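Side-chain contacts in UTP-glucose-1-phosphate uridylyltransferase 2 (Trypanosoma brucei, PDB 3GUE), which probably catalyses the transfer of a uridylyl group from UTP to glucose 1-phosphate, giving UDP-glucose and diphosphate: residues Thr44-Glu49 / Val328-Lys333; Gln100-Gln105 / Gln395-Cys400; Val446-Asp451 / Val458-Leu463; Gly202-Leu207 / Glu312-Met317. One frame throughout, in Å; residues are numbered along the deposited sequence.

Interaction 1. Residues Thr44-Glu49 / Val328-Lys333; sequences TGYIPE and VMRNPK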
loop_
_atom_site.group_PDB
_atom_site.type_symbol
_atom_site.label_atom_id
_atom_site.label_comp_id
_atom_site.label_asym_id
_atom_site.label_seq_id
_atom_site.Cartn_x
_atom_site.Cartn_y
_atom_site.Cartn_z
ATOM N N THR A 44 -14.036 -17.757 -1.224
ATOM C CA THR A 44 -12.651 -17.601 -1.710
ATOM C C THR A 44 -12.169 -16.158 -1.661
ATOM O O THR A 44 -10.958 -15.879 -1.639
ATOM C CB THR A 44 -12.488 -18.150 -3.136
ATOM O OG1 THR A 44 -13.269 -17.352 -4.023
ATOM C CG2 THR A 44 -12.929 -19.615 -3.232
ATOM N N GLY A 45 -13.130 -15.248 -1.626
ATOM C CA GLY A 45 -12.864 -13.822 -1.775
ATOM C C GLY A 45 -12.599 -13.387 -3.212
ATOM O O GLY A 45 -12.234 -12.224 -3.454
ATOM N N TYR A 46 -12.781 -14.303 -4.172
ATOM C CA TYR A 46 -12.374 -14.017 -5.548
ATOM C C TYR A 46 -13.373 -13.176 -6.326
ATOM O O TYR A 46 -14.594 -13.299 -6.149
ATOM C CB TYR A 46 -12.098 -15.282 -6.360
ATOM C CG TYR A 46 -10.852 -16.063 -5.988
ATOM C CD1 TYR A 46 -9.708 -15.436 -5.506
ATOM C CD2 TYR A 46 -10.814 -17.437 -6.166
ATOM C CE1 TYR A 46 -8.581 -16.172 -5.175
ATOM C CE2 TYR A 46 -9.710 -18.169 -5.853
ATOM C CZ TYR A 46 -8.593 -17.538 -5.352
ATOM O OH TYR A 46 -7.499 -18.316 -5.031
ATOM N N ILE A 47 -12.827 -12.393 -7.252
ATOM C CA ILE A 47 -13.592 -11.603 -8.214
ATOM C C ILE A 47 -13.240 -12.102 -9.628
ATOM O O ILE A 47 -12.294 -11.600 -10.238
ATOM C CB ILE A 47 -13.282 -10.092 -8.055
ATOM C CG1 ILE A 47 -13.728 -9.609 -6.665
ATOM C CG2 ILE A 47 -13.908 -9.245 -9.198
ATOM C CD1 ILE A 47 -13.147 -8.261 -6.254
ATOM N N PRO A 48 -13.972 -13.117 -10.130
ATOM C CA PRO A 48 -13.630 -13.720 -11.421
ATOM C C PRO A 48 -13.888 -12.754 -12.568
ATOM O O PRO A 48 -14.860 -11.991 -12.515
ATOM C CB PRO A 48 -14.571 -14.922 -11.513
ATOM C CG PRO A 48 -15.085 -15.121 -10.138
ATOM C CD PRO A 48 -15.156 -13.765 -9.546
ATOM N N GLU A 49 -13.010 -12.786 -13.576
ATOM C CA GLU A 49 -13.078 -11.875 -14.732
ATOM C C GLU A 49 -14.483 -11.763 -15.277
ATOM O O GLU A 49 -14.902 -10.692 -15.713
ATOM C CB GLU A 49 -12.109 -12.309 -15.847
ATOM C CG GLU A 49 -11.925 -11.278 -16.988
ATOM C CD GLU A 49 -11.195 -10.027 -16.529
ATOM O OE1 GLU A 49 -10.509 -10.095 -15.489
ATOM O OE2 GLU A 49 -11.307 -8.982 -17.207
ATOM N N VAL A 328 -14.169 -9.499 2.092
ATOM C CA VAL A 328 -13.069 -10.163 2.770
ATOM C C VAL A 328 -12.204 -10.829 1.709
ATOM O O VAL A 328 -12.721 -11.407 0.759
ATOM C CB VAL A 328 -13.535 -11.194 3.820
ATOM C CG1 VAL A 328 -14.379 -12.341 3.173
ATOM C CG2 VAL A 328 -12.332 -11.749 4.578
ATOM N N MET A 329 -10.884 -10.704 1.871
ATOM C CA MET A 329 -9.944 -11.334 0.963
ATOM C C MET A 329 -9.300 -12.454 1.769
ATOM O O MET A 329 -8.885 -12.246 2.905
ATOM C CB MET A 329 -8.882 -10.325 0.493
ATOM C CG MET A 329 -9.453 -8.975 0.018
ATOM S SD MET A 329 -8.248 -7.945 -0.851
ATOM C CE MET A 329 -7.162 -7.407 0.483
ATOM N N ARG A 330 -9.230 -13.639 1.175
ATOM C CA ARG A 330 -8.811 -14.837 1.892
ATOM C C ARG A 330 -7.449 -15.196 1.353
ATOM O O ARG A 330 -7.333 -15.844 0.316
ATOM C CB ARG A 330 -9.829 -15.965 1.669
ATOM C CG ARG A 330 -9.611 -17.233 2.510
ATOM C CD ARG A 330 -10.252 -18.429 1.842
ATOM N NE ARG A 330 -9.671 -18.691 0.526
ATOM C CZ ARG A 330 -9.916 -19.771 -0.215
ATOM N NH1 ARG A 330 -10.719 -20.740 0.231
ATOM N NH2 ARG A 330 -9.346 -19.894 -1.408
ATOM N N ASN A 331 -6.429 -14.722 2.053
ATOM C CA ASN A 331 -5.040 -14.752 1.601
ATOM C C ASN A 331 -4.267 -15.968 2.134
ATOM O O ASN A 331 -3.936 -16.014 3.317
ATOM C CB ASN A 331 -4.342 -13.441 2.052
ATOM C CG ASN A 331 -3.226 -13.000 1.121
ATOM O OD1 ASN A 331 -3.024 -13.555 0.045
ATOM N ND2 ASN A 331 -2.513 -11.966 1.529
ATOM N N PRO A 332 -3.950 -16.942 1.256
ATOM C CA PRO A 332 -3.288 -18.173 1.701
ATOM C C PRO A 332 -1.790 -17.922 1.868
ATOM O O PRO A 332 -1.185 -17.260 1.023
ATOM C CB PRO A 332 -3.551 -19.131 0.534
ATOM C CG PRO A 332 -3.519 -18.217 -0.673
ATOM C CD PRO A 332 -4.161 -16.933 -0.210
ATOM N N LYS A 333 -1.209 -18.425 2.955
ATOM C CA LYS A 333 0.207 -18.246 3.295
ATOM C C LYS A 333 0.654 -19.461 4.101
ATOM O O LYS A 333 -0.136 -20.344 4.401
ATOM C CB LYS A 333 0.420 -17.013 4.200
ATOM C CG LYS A 333 0.113 -15.630 3.623
ATOM C CD LYS A 333 1.118 -15.176 2.624
ATOM C CE LYS A 333 0.700 -13.822 2.020
ATOM N NZ LYS A 333 1.506 -13.508 0.812
HETATM O O HOH W 1 -9.299 -13.442 -1.745
HETATM O O HOH W 2 -8.174 -16.972 -1.879
HETATM O O HOH W 3 -13.359 -10.534 -1.982
#

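Interaction 2. Residues Gln100-Gln105 / Gln395-Cys400; sequences QVKNGQ and QRLVLC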
loop_
_atom_site.group_PDB
_atom_site.type_symbol
_atom_site.label_atom_id
_atom_site.label_comp_id
_atom_site.label_asym_id
_atom_site.label_seq_id
_atom_site.Cartn_x
_atom_site.Cartn_y
_atom_site.Cartn_z
ATOM N N GLN A 100 15.805 2.284 3.980
ATOM C CA GLN A 100 16.534 3.424 3.410
ATOM C C GLN A 100 16.100 3.609 1.962
ATOM O O GLN A 100 15.928 2.625 1.214
ATOM C CB GLN A 100 18.074 3.263 3.493
ATOM C CG GLN A 100 18.692 3.305 4.921
ATOM C CD GLN A 100 20.258 3.319 4.974
ATOM O OE1 GLN A 100 20.948 2.456 4.389
ATOM N NE2 GLN A 100 20.813 4.291 5.720
ATOM N N VAL A 101 15.945 4.871 1.565
ATOM C CA VAL A 101 15.433 5.236 0.238
ATOM C C VAL A 101 16.488 6.018 -0.585
ATOM O O VAL A 101 16.909 5.551 -1.635
ATOM C CB VAL A 101 14.050 5.937 0.373
ATOM C CG1 VAL A 101 13.599 6.555 -0.916
ATOM C CG2 VAL A 101 13.007 4.922 0.775
ATOM N N LYS A 102 16.936 7.162 -0.064
ATOM C CA LYS A 102 17.990 7.987 -0.665
ATOM C C LYS A 102 18.736 8.688 0.463
ATOM O O LYS A 102 18.132 9.038 1.464
ATOM C CB LYS A 102 17.391 9.055 -1.586
ATOM C CG LYS A 102 16.710 8.524 -2.848
ATOM C CD LYS A 102 16.703 9.524 -3.964
ATOM C CE LYS A 102 16.269 8.876 -5.248
ATOM N NZ LYS A 102 14.871 8.425 -5.094
ATOM N N ASN A 103 20.037 8.902 0.308
ATOM C CA ASN A 103 20.808 9.747 1.230
ATOM C C ASN A 103 20.835 9.325 2.717
ATOM O O ASN A 103 21.039 10.171 3.613
ATOM C CB ASN A 103 20.310 11.204 1.124
ATOM C CG ASN A 103 20.169 11.679 -0.320
ATOM O OD1 ASN A 103 19.094 12.136 -0.729
ATOM N ND2 ASN A 103 21.255 11.568 -1.100
ATOM N N GLY A 104 20.617 8.044 2.998
ATOM C CA GLY A 104 20.389 7.609 4.386
ATOM C C GLY A 104 19.039 8.044 4.949
ATOM O O GLY A 104 18.784 7.926 6.145
ATOM N N GLN A 105 18.170 8.547 4.083
ATOM C CA GLN A 105 16.783 8.874 4.458
ATOM C C GLN A 105 15.856 7.688 4.169
ATOM O O GLN A 105 15.900 7.102 3.089
ATOM C CB GLN A 105 16.284 10.147 3.730
ATOM C CG GLN A 105 17.216 11.385 3.861
ATOM C CD GLN A 105 17.316 11.901 5.281
ATOM O OE1 GLN A 105 18.093 11.392 6.091
ATOM N NE2 GLN A 105 16.547 12.941 5.588
ATOM N N GLN A 395 9.788 17.786 -0.985
ATOM C CA GLN A 395 10.269 16.523 -0.395
ATOM C C GLN A 395 9.550 15.249 -0.849
ATOM O O GLN A 395 9.565 14.239 -0.157
ATOM C CB GLN A 395 10.322 16.619 1.138
ATOM C CG GLN A 395 11.195 17.780 1.671
ATOM C CD GLN A 395 12.675 17.569 1.451
ATOM O OE1 GLN A 395 13.106 16.653 0.731
ATOM N NE2 GLN A 395 13.470 18.410 2.083
ATOM N N ARG A 396 8.914 15.297 -2.012
ATOM C CA ARG A 396 8.260 14.115 -2.553
ATOM C C ARG A 396 9.279 13.379 -3.412
ATOM O O ARG A 396 10.321 13.937 -3.769
ATOM C CB ARG A 396 6.999 14.482 -3.355
ATOM C CG ARG A 396 5.844 14.977 -2.492
ATOM C CD ARG A 396 4.533 15.102 -3.270
ATOM N NE ARG A 396 4.668 16.023 -4.388
ATOM C CZ ARG A 396 4.527 15.681 -5.664
ATOM N NH1 ARG A 396 4.210 14.429 -5.981
ATOM N NH2 ARG A 396 4.684 16.600 -6.621
ATOM N N LEU A 397 9.015 12.114 -3.681
ATOM C CA LEU A 397 9.783 11.361 -4.672
ATOM C C LEU A 397 8.932 11.167 -5.901
ATOM O O LEU A 397 7.774 10.746 -5.809
ATOM C CB LEU A 397 10.257 10.032 -4.109
ATOM C CG LEU A 397 11.518 10.210 -3.267
ATOM C CD1 LEU A 397 11.225 10.780 -1.906
ATOM C CD2 LEU A 397 12.221 8.913 -3.117
ATOM N N VAL A 398 9.500 11.493 -7.055
ATOM C CA VAL A 398 8.731 11.499 -8.314
ATOM C C VAL A 398 9.591 10.961 -9.469
ATOM O O VAL A 398 10.806 11.152 -9.502
ATOM C CB VAL A 398 8.261 12.920 -8.682
ATOM C CG1 VAL A 398 7.353 13.510 -7.554
ATOM C CG2 VAL A 398 9.449 13.809 -8.938
ATOM N N LEU A 399 8.931 10.289 -10.406
ATOM C CA LEU A 399 9.595 9.725 -11.565
ATOM C C LEU A 399 10.212 10.880 -12.351
ATOM O O LEU A 399 9.622 11.962 -12.447
ATOM C CB LEU A 399 8.572 8.963 -12.435
ATOM C CG LEU A 399 9.114 8.192 -13.638
ATOM C CD1 LEU A 399 9.906 6.981 -13.210
ATOM C CD2 LEU A 399 7.947 7.774 -14.521
ATOM N N CYS A 400 11.416 10.656 -12.853
ATOM C CA CYS A 400 12.126 11.594 -13.698
ATOM C C CYS A 400 11.377 11.912 -14.996
ATOM O O CYS A 400 10.595 11.088 -15.524
ATOM C CB CYS A 400 13.540 11.081 -14.005
ATOM S SG CYS A 400 13.616 9.613 -15.084
#

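Interaction 3. Residues Val446-Asp451 / Val458-Leu463; sequences VEFGAD and VVIKNL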
loop_
_atom_site.group_PDB
_atom_site.type_symbol
_atom_site.label_atom_id
_atom_site.label_comp_id
_atom_site.label_asym_id
_atom_site.label_seq_id
_atom_site.Cartn_x
_atom_site.Cartn_y
_atom_site.Cartn_z
ATOM N N VAL A 446 23.477 -12.070 -9.805
ATOM C CA VAL A 446 24.020 -10.901 -10.505
ATOM C C VAL A 446 24.303 -9.826 -9.475
ATOM O O VAL A 446 23.545 -9.645 -8.510
ATOM C CB VAL A 446 23.042 -10.376 -11.634
ATOM C CG1 VAL A 446 23.388 -8.989 -12.121
ATOM C CG2 VAL A 446 22.969 -11.352 -12.819
ATOM N N GLU A 447 25.415 -9.124 -9.682
ATOM C CA GLU A 447 25.899 -8.107 -8.746
ATOM C C GLU A 447 26.414 -6.859 -9.488
ATOM O O GLU A 447 27.461 -6.911 -10.141
ATOM C CB GLU A 447 26.989 -8.697 -7.848
ATOM C CG GLU A 447 26.512 -9.754 -6.818
ATOM C CD GLU A 447 27.627 -10.270 -5.926
ATOM O OE1 GLU A 447 28.679 -9.596 -5.783
ATOM O OE2 GLU A 447 27.453 -11.366 -5.354
ATOM N N PHE A 448 25.662 -5.760 -9.396
ATOM C CA PHE A 448 26.106 -4.451 -9.898
ATOM C C PHE A 448 27.243 -3.921 -9.058
ATOM O O PHE A 448 27.235 -4.072 -7.839
ATOM C CB PHE A 448 24.972 -3.414 -9.882
ATOM C CG PHE A 448 23.914 -3.662 -10.911
ATOM C CD1 PHE A 448 24.155 -3.384 -12.262
ATOM C CD2 PHE A 448 22.682 -4.187 -10.538
ATOM C CE1 PHE A 448 23.176 -3.626 -13.227
ATOM C CE2 PHE A 448 21.673 -4.437 -11.505
ATOM C CZ PHE A 448 21.924 -4.159 -12.844
ATOM N N GLY A 449 28.221 -3.319 -9.734
ATOM C CA GLY A 449 29.234 -2.504 -9.097
ATOM C C GLY A 449 28.815 -1.050 -9.254
ATOM O O GLY A 449 27.619 -0.747 -9.358
ATOM N N ALA A 450 29.806 -0.164 -9.308
ATOM C CA ALA A 450 29.583 1.277 -9.225
ATOM C C ALA A 450 29.415 1.975 -10.584
ATOM O O ALA A 450 29.968 1.548 -11.611
ATOM C CB ALA A 450 30.702 1.946 -8.380
ATOM N N ASP A 451 28.602 3.030 -10.559
ATOM C CA ASP A 451 28.302 3.900 -11.711
ATOM C C ASP A 451 27.963 3.154 -13.012
ATOM O O ASP A 451 28.329 3.574 -14.106
ATOM C CB ASP A 451 29.414 4.946 -11.885
ATOM C CG ASP A 451 29.712 5.692 -10.585
ATOM O OD1 ASP A 451 29.268 6.852 -10.428
ATOM O OD2 ASP A 451 30.370 5.103 -9.701
ATOM N N VAL A 458 17.244 -3.627 -21.203
ATOM C CA VAL A 458 18.391 -4.447 -20.790
ATOM C C VAL A 458 17.995 -5.793 -20.172
ATOM O O VAL A 458 17.156 -5.850 -19.273
ATOM C CB VAL A 458 19.341 -3.654 -19.864
ATOM C CG1 VAL A 458 20.430 -4.555 -19.202
ATOM C CG2 VAL A 458 19.993 -2.536 -20.646
ATOM N N VAL A 459 18.615 -6.872 -20.659
ATOM C CA VAL A 459 18.478 -8.188 -20.040
ATOM C C VAL A 459 19.847 -8.670 -19.476
ATOM O O VAL A 459 20.895 -8.553 -20.145
ATOM C CB VAL A 459 17.848 -9.242 -21.024
ATOM C CG1 VAL A 459 17.665 -10.612 -20.344
ATOM C CG2 VAL A 459 16.489 -8.744 -21.592
ATOM N N ILE A 460 19.838 -9.197 -18.250
ATOM C CA ILE A 460 21.045 -9.789 -17.653
ATOM C C ILE A 460 20.718 -11.179 -17.093
ATOM O O ILE A 460 20.064 -11.279 -16.057
ATOM C CB ILE A 460 21.664 -8.881 -16.521
ATOM C CG1 ILE A 460 21.852 -7.429 -16.996
ATOM C CG2 ILE A 460 23.012 -9.460 -16.012
ATOM C CD1 ILE A 460 22.422 -6.453 -15.899
ATOM N N LYS A 461 21.198 -12.231 -17.770
ATOM C CA LYS A 461 20.995 -13.626 -17.372
ATOM C C LYS A 461 22.292 -14.333 -16.988
ATOM O O LYS A 461 23.193 -14.495 -17.820
ATOM C CB LYS A 461 20.386 -14.418 -18.528
ATOM C CG LYS A 461 18.889 -14.435 -18.585
ATOM C CD LYS A 461 18.440 -15.645 -19.425
ATOM C CE LYS A 461 16.980 -15.987 -19.183
ATOM N NZ LYS A 461 16.815 -16.805 -17.943
ATOM N N ASN A 462 22.381 -14.778 -15.745
ATOM C CA ASN A 462 23.511 -15.610 -15.335
ATOM C C ASN A 462 23.098 -17.067 -15.087
ATOM O O ASN A 462 22.191 -17.359 -14.305
ATOM C CB ASN A 462 24.247 -14.983 -14.146
ATOM C CG ASN A 462 25.390 -15.834 -13.639
ATOM O OD1 ASN A 462 26.066 -16.539 -14.410
ATOM N ND2 ASN A 462 25.625 -15.768 -12.330
ATOM N N LEU A 463 23.762 -17.967 -15.800
ATOM C CA LEU A 463 23.482 -19.395 -15.752
ATOM C C LEU A 463 24.625 -20.121 -15.043
ATOM O O LEU A 463 24.575 -21.338 -14.838
ATOM C CB LEU A 463 23.285 -19.943 -17.173
ATOM C CG LEU A 463 21.979 -19.528 -17.841
ATOM C CD1 LEU A 463 22.191 -19.297 -19.329
ATOM C CD2 LEU A 463 20.889 -20.582 -17.617
#

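Interaction 4. Residues Gly202-Leu207 / Glu312-Met317; sequences GKLDYL and ELKKMM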
loop_
_atom_site.group_PDB
_atom_site.type_symbol
_atom_site.label_atom_id
_atom_site.label_comp_id
_atom_site.label_asym_id
_atom_site.label_seq_id
_atom_site.Cartn_x
_atom_site.Cartn_y
_atom_site.Cartn_z
ATOM N N GLY A 202 -12.290 6.167 18.987
ATOM C CA GLY A 202 -12.739 7.481 19.449
ATOM C C GLY A 202 -11.954 8.591 18.768
ATOM O O GLY A 202 -12.174 9.759 19.045
ATOM N N LYS A 203 -11.032 8.222 17.878
ATOM C CA LYS A 203 -10.291 9.221 17.097
ATOM C C LYS A 203 -11.248 9.956 16.137
ATOM O O LYS A 203 -11.163 11.162 16.023
ATOM C CB LYS A 203 -9.095 8.621 16.311
ATOM C CG LYS A 203 -7.746 8.659 17.054
ATOM C CD LYS A 203 -7.209 10.104 17.176
ATOM C CE LYS A 203 -5.710 10.135 17.476
ATOM N NZ LYS A 203 -5.448 10.174 18.910
ATOM N N LEU A 204 -12.162 9.224 15.499
ATOM C CA LEU A 204 -13.119 9.837 14.570
ATOM C C LEU A 204 -13.990 10.909 15.263
ATOM O O LEU A 204 -14.054 12.037 14.792
ATOM C CB LEU A 204 -14.001 8.800 13.876
ATOM C CG LEU A 204 -14.967 9.420 12.839
ATOM C CD1 LEU A 204 -14.216 10.157 11.719
ATOM C CD2 LEU A 204 -15.911 8.390 12.285
ATOM N N ASP A 205 -14.649 10.548 16.353
ATOM C CA ASP A 205 -15.379 11.514 17.192
ATOM C C ASP A 205 -14.533 12.674 17.695
ATOM O O ASP A 205 -15.014 13.813 17.761
ATOM C CB ASP A 205 -15.979 10.814 18.404
ATOM C CG ASP A 205 -17.133 9.914 18.043
ATOM O OD1 ASP A 205 -17.905 10.282 17.131
ATOM O OD2 ASP A 205 -17.271 8.842 18.682
ATOM N N TYR A 206 -13.295 12.377 18.089
ATOM C CA TYR A 206 -12.361 13.414 18.508
ATOM C C TYR A 206 -12.064 14.430 17.389
ATOM O O TYR A 206 -12.219 15.634 17.600
ATOM C CB TYR A 206 -11.059 12.836 19.098
ATOM C CG TYR A 206 -10.087 13.932 19.480
ATOM C CD1 TYR A 206 -10.321 14.733 20.606
ATOM C CD2 TYR A 206 -8.970 14.211 18.692
ATOM C CE1 TYR A 206 -9.448 15.762 20.949
ATOM C CE2 TYR A 206 -8.087 15.236 19.032
ATOM C CZ TYR A 206 -8.329 16.011 20.148
ATOM O OH TYR A 206 -7.460 17.040 20.494
ATOM N N LEU A 207 -11.631 13.949 16.219
ATOM C CA LEU A 207 -11.389 14.823 15.034
ATOM C C LEU A 207 -12.610 15.661 14.592
ATOM O O LEU A 207 -12.496 16.864 14.368
ATOM C CB LEU A 207 -10.877 14.015 13.836
ATOM C CG LEU A 207 -9.543 13.286 13.896
ATOM C CD1 LEU A 207 -9.395 12.338 12.705
ATOM C CD2 LEU A 207 -8.410 14.291 13.936
ATOM N N GLU A 312 -19.455 11.860 6.784
ATOM C CA GLU A 312 -20.091 10.768 6.027
ATOM C C GLU A 312 -19.685 9.392 6.586
ATOM O O GLU A 312 -20.531 8.515 6.773
ATOM C CB GLU A 312 -19.796 10.839 4.527
ATOM C CG GLU A 312 -20.447 12.023 3.792
ATOM C CD GLU A 312 -21.948 12.146 4.044
ATOM O OE1 GLU A 312 -22.633 11.100 4.134
ATOM O OE2 GLU A 312 -22.439 13.292 4.156
ATOM N N LEU A 313 -18.394 9.202 6.852
ATOM C CA LEU A 313 -17.963 7.969 7.523
ATOM C C LEU A 313 -18.681 7.766 8.842
ATOM O O LEU A 313 -19.148 6.661 9.136
ATOM C CB LEU A 313 -16.449 7.930 7.734
ATOM C CG LEU A 313 -15.941 6.685 8.440
ATOM C CD1 LEU A 313 -15.963 5.450 7.517
ATOM C CD2 LEU A 313 -14.544 6.892 9.094
ATOM N N LYS A 314 -18.791 8.831 9.629
ATOM C CA LYS A 314 -19.425 8.735 10.928
ATOM C C LYS A 314 -20.866 8.261 10.780
ATOM O O LYS A 314 -21.297 7.334 11.476
ATOM C CB LYS A 314 -19.373 10.090 11.645
ATOM C CG LYS A 314 -20.218 10.174 12.901
ATOM C CD LYS A 314 -19.573 9.495 14.106
ATOM C CE LYS A 314 -20.558 9.456 15.285
ATOM N NZ LYS A 314 -21.242 10.792 15.463
ATOM N N LYS A 315 -21.593 8.904 9.862
ATOM C CA LYS A 315 -22.990 8.569 9.551
ATOM C C LYS A 315 -23.162 7.132 9.048
ATOM O O LYS A 315 -24.128 6.464 9.409
ATOM C CB LYS A 315 -23.564 9.573 8.533
ATOM C CG LYS A 315 -23.685 10.984 9.098
ATOM C CD LYS A 315 -23.957 12.031 8.012
ATOM C CE LYS A 315 -25.437 12.175 7.719
ATOM N NZ LYS A 315 -25.738 13.382 6.875
ATOM N N MET A 316 -22.227 6.656 8.229
ATOM C CA MET A 316 -22.268 5.266 7.767
ATOM C C MET A 316 -22.036 4.289 8.922
ATOM O O MET A 316 -22.829 3.362 9.120
ATOM C CB MET A 316 -21.267 5.037 6.639
ATOM C CG MET A 316 -21.536 3.787 5.780
ATOM S SD MET A 316 -20.465 3.743 4.320
ATOM C CE MET A 316 -20.256 5.507 4.030
ATOM N N MET A 317 -20.980 4.527 9.701
ATOM C CA MET A 317 -20.602 3.636 10.799
ATOM C C MET A 317 -21.735 3.502 11.821
ATOM O O MET A 317 -22.042 2.391 12.252
ATOM C CB MET A 317 -19.291 4.079 11.480
ATOM C CG MET A 317 -18.037 4.070 10.597
ATOM S SD MET A 317 -17.561 2.507 9.858
ATOM C CE MET A 317 -16.897 1.650 11.282
#

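Interaction 1. Residues Thr44-Glu49 / Val328-Lys333
An ST turn at T44, in the loop between helix 26-40 and strand 53-54, rests against R330 on the edge strand 329-334 of a four-stranded antiparallel sheet. OG1 of T44 sits between its own backbone N and carbonyl carbon (chi1 65°), where it accepts a hydrogen bond from N of Y46 (3.1 Å, N-H...O angle 152°). The turn presents its backbone to the arginine: CA of T44 stands 3.8 Å above the middle of the R330 guanidinium, while O of T44 comes 3.5 Å from CB of R330. At the rim of that flat group, near its plane, is the Y46 hydroxyl. G45, with positive phi, brings its CA within 3.5 Å of O of V328, an approach helped by its lack of a side chain. The polar joins run through water. One molecule links O of T44 to N of R330, 2.9 Å from each. A second is held by O of T44, O of R330 and NH2 of R330. A third bridges O of G45 and O of V328. With no direct hydrogen bond between the segments, the loop is joined to the strand edge by hydration and by the arginine lying flat over the turn.

Interaction 2. Residues Gln100-Gln105 / Gln395-Cys400
With chi1 at 169°, V101 swings CG1 opposite its backbone N and sends it straight at CD2 of L397, which it meets at 3.5 Å. The leucine comes from the other side with chi1 at -81°, its CG beside the backbone N, and the two side chains reach each other by their ends. K102 is extended along most of its length but turns at its last torsion (chi4 64°), which sets NZ 3.3 Å from the same methyl, CD2 of L397. One leucine branch thus receives both neighbours. Two consecutive residues of a strand can face one partner because V101 and K102 form a classic beta bulge opposite Q105: N of V101 bonds O of Q105 at 2.7 Å, and N of K102 reaches that same oxygen only weakly. A type I' turn from K102 to Q105 closes this small hairpin. The ammonium group does not depend on the leucine, since NZ of K102 is hydrogen-bonded to O of L384; the methyl merely packs against it. The V101 side chain lies about 8 Å from that of K96, a predicted UTP-binding residue. Around the contact, helix 107-122 supplies F107 against V101 and F110 against L397, and helix 378-385 places L384 against both. Strand 389-391, the antiparallel partner of 397-399, lays Y389 and V391 along K102.

Interaction 3. Residues Val446-Asp451 / Val458-Leu463
V446 and I460 meet with their side chains slanting across one another, each pointing from its own strand into a shared interior. Both methyls of the valine close on a single methyl of the isoleucine: CG2 and CG1 of V446 lie 3.7 and 3.9 Å from CG2 of I460. The isoleucine divides its work between its two branches. CG2, opposite the backbone N, serves the valine, whereas the longer arm is extended (chi2 178°) and carries CD1 to the far end of the F448 ring. There CD1 of I460 stands 3.9 Å from CZ of F448, approaching at a slant. The phenylalanine leaves its strand at an angle to this direction, and it is the length of the ring that brings CZ into touch. At the other end of the contact V446 and N462 run past each other in opposite senses, with CG2 of V446 4.1 Å from CB of N462. Only the aliphatic root of the asparagine is used here. Its buried amide is satisfied by backbone groups: ND2 donates to O of L445 and O of E466, and OD1 accepts from N of K464.

The strands 446-448 and 458-462 pass 8.8 Å apart at 130° and share no hydrogen bond, as expected of different faces of a coil. They belong to the C-terminal beta-helix, left-handed in eukaryotic UDP-glucose pyrophosphorylases. Strand 468-470, the parallel neighbour of 446-448, adds L468 against V446, I460 and N462, while 458-462 runs between strands 437-443 and 480-483.

Interaction 4. Residues Gly202-Leu207 / Glu312-Met317
Two helices of the nucleotide-binding domain pack through L204 on helix 203-209 and L313 and K314 on helix 310-319. The short helical segments run roughly antiparallel, with a crossing angle of -137° and axes 10.8 Å apart at closest approach. A single methyl does most of the apolar work: CD2 of L204 is 3.8 Å from CD2 of L313 and also 3.8 Å from CA of K314, so it sits on the facing backbone. Both leucines carry CG opposite the backbone N (chi1 -177° for L204, 179° for L313), which projects their branched ends across the gap, where the two side chains meet at a slant.

Next to this buried patch, on the solvent side, D205 and K314 cross at about a right angle. The lysine bends at chi2 and chi4 and passes its aliphatic part in front of the carboxylate: OD1 of D205 lies 3.3 Å from CE of K314 and 3.8 Å from NZ of K314. The OD1-NZ pair is a long salt bridge, and NZ also has a weak, long ion pair with D318, so the charge is probably shared loosely between two carboxylates.

G202, with positive phi, ends helix 194-201 and is the N-cap of helix 203-209; the earlier helix adds Y195 against L313. Helix 203-209 leads into strand 214-219, helix 310-319 follows strand 300-309, and those two strands are antiparallel neighbours in the central sheet. Helices packed side by side against such a mixed sheet are characteristic of the layered GT-A fold of nucleotidyltransferases.

None of the four contacts touches another. Interactions 1 and 2 lie on opposite sides of the chain's centre, their own centres 34 Å apart, and each stands at some distance from the bound UDP-glucose: the side chains of V328 and V101 are both about 12 Å from it. V328 is also about 6 Å from a bound dithiol, probably from the crystallisation liquor. Interaction 4 falls within the chain loops closed by both of them, and strand 329-334 of interaction 1 is the next element after helix 310-319. Interaction 3 opens after all the others have closed. It lies remote from the annotated sites, its centre 51 Å from that of interaction 4.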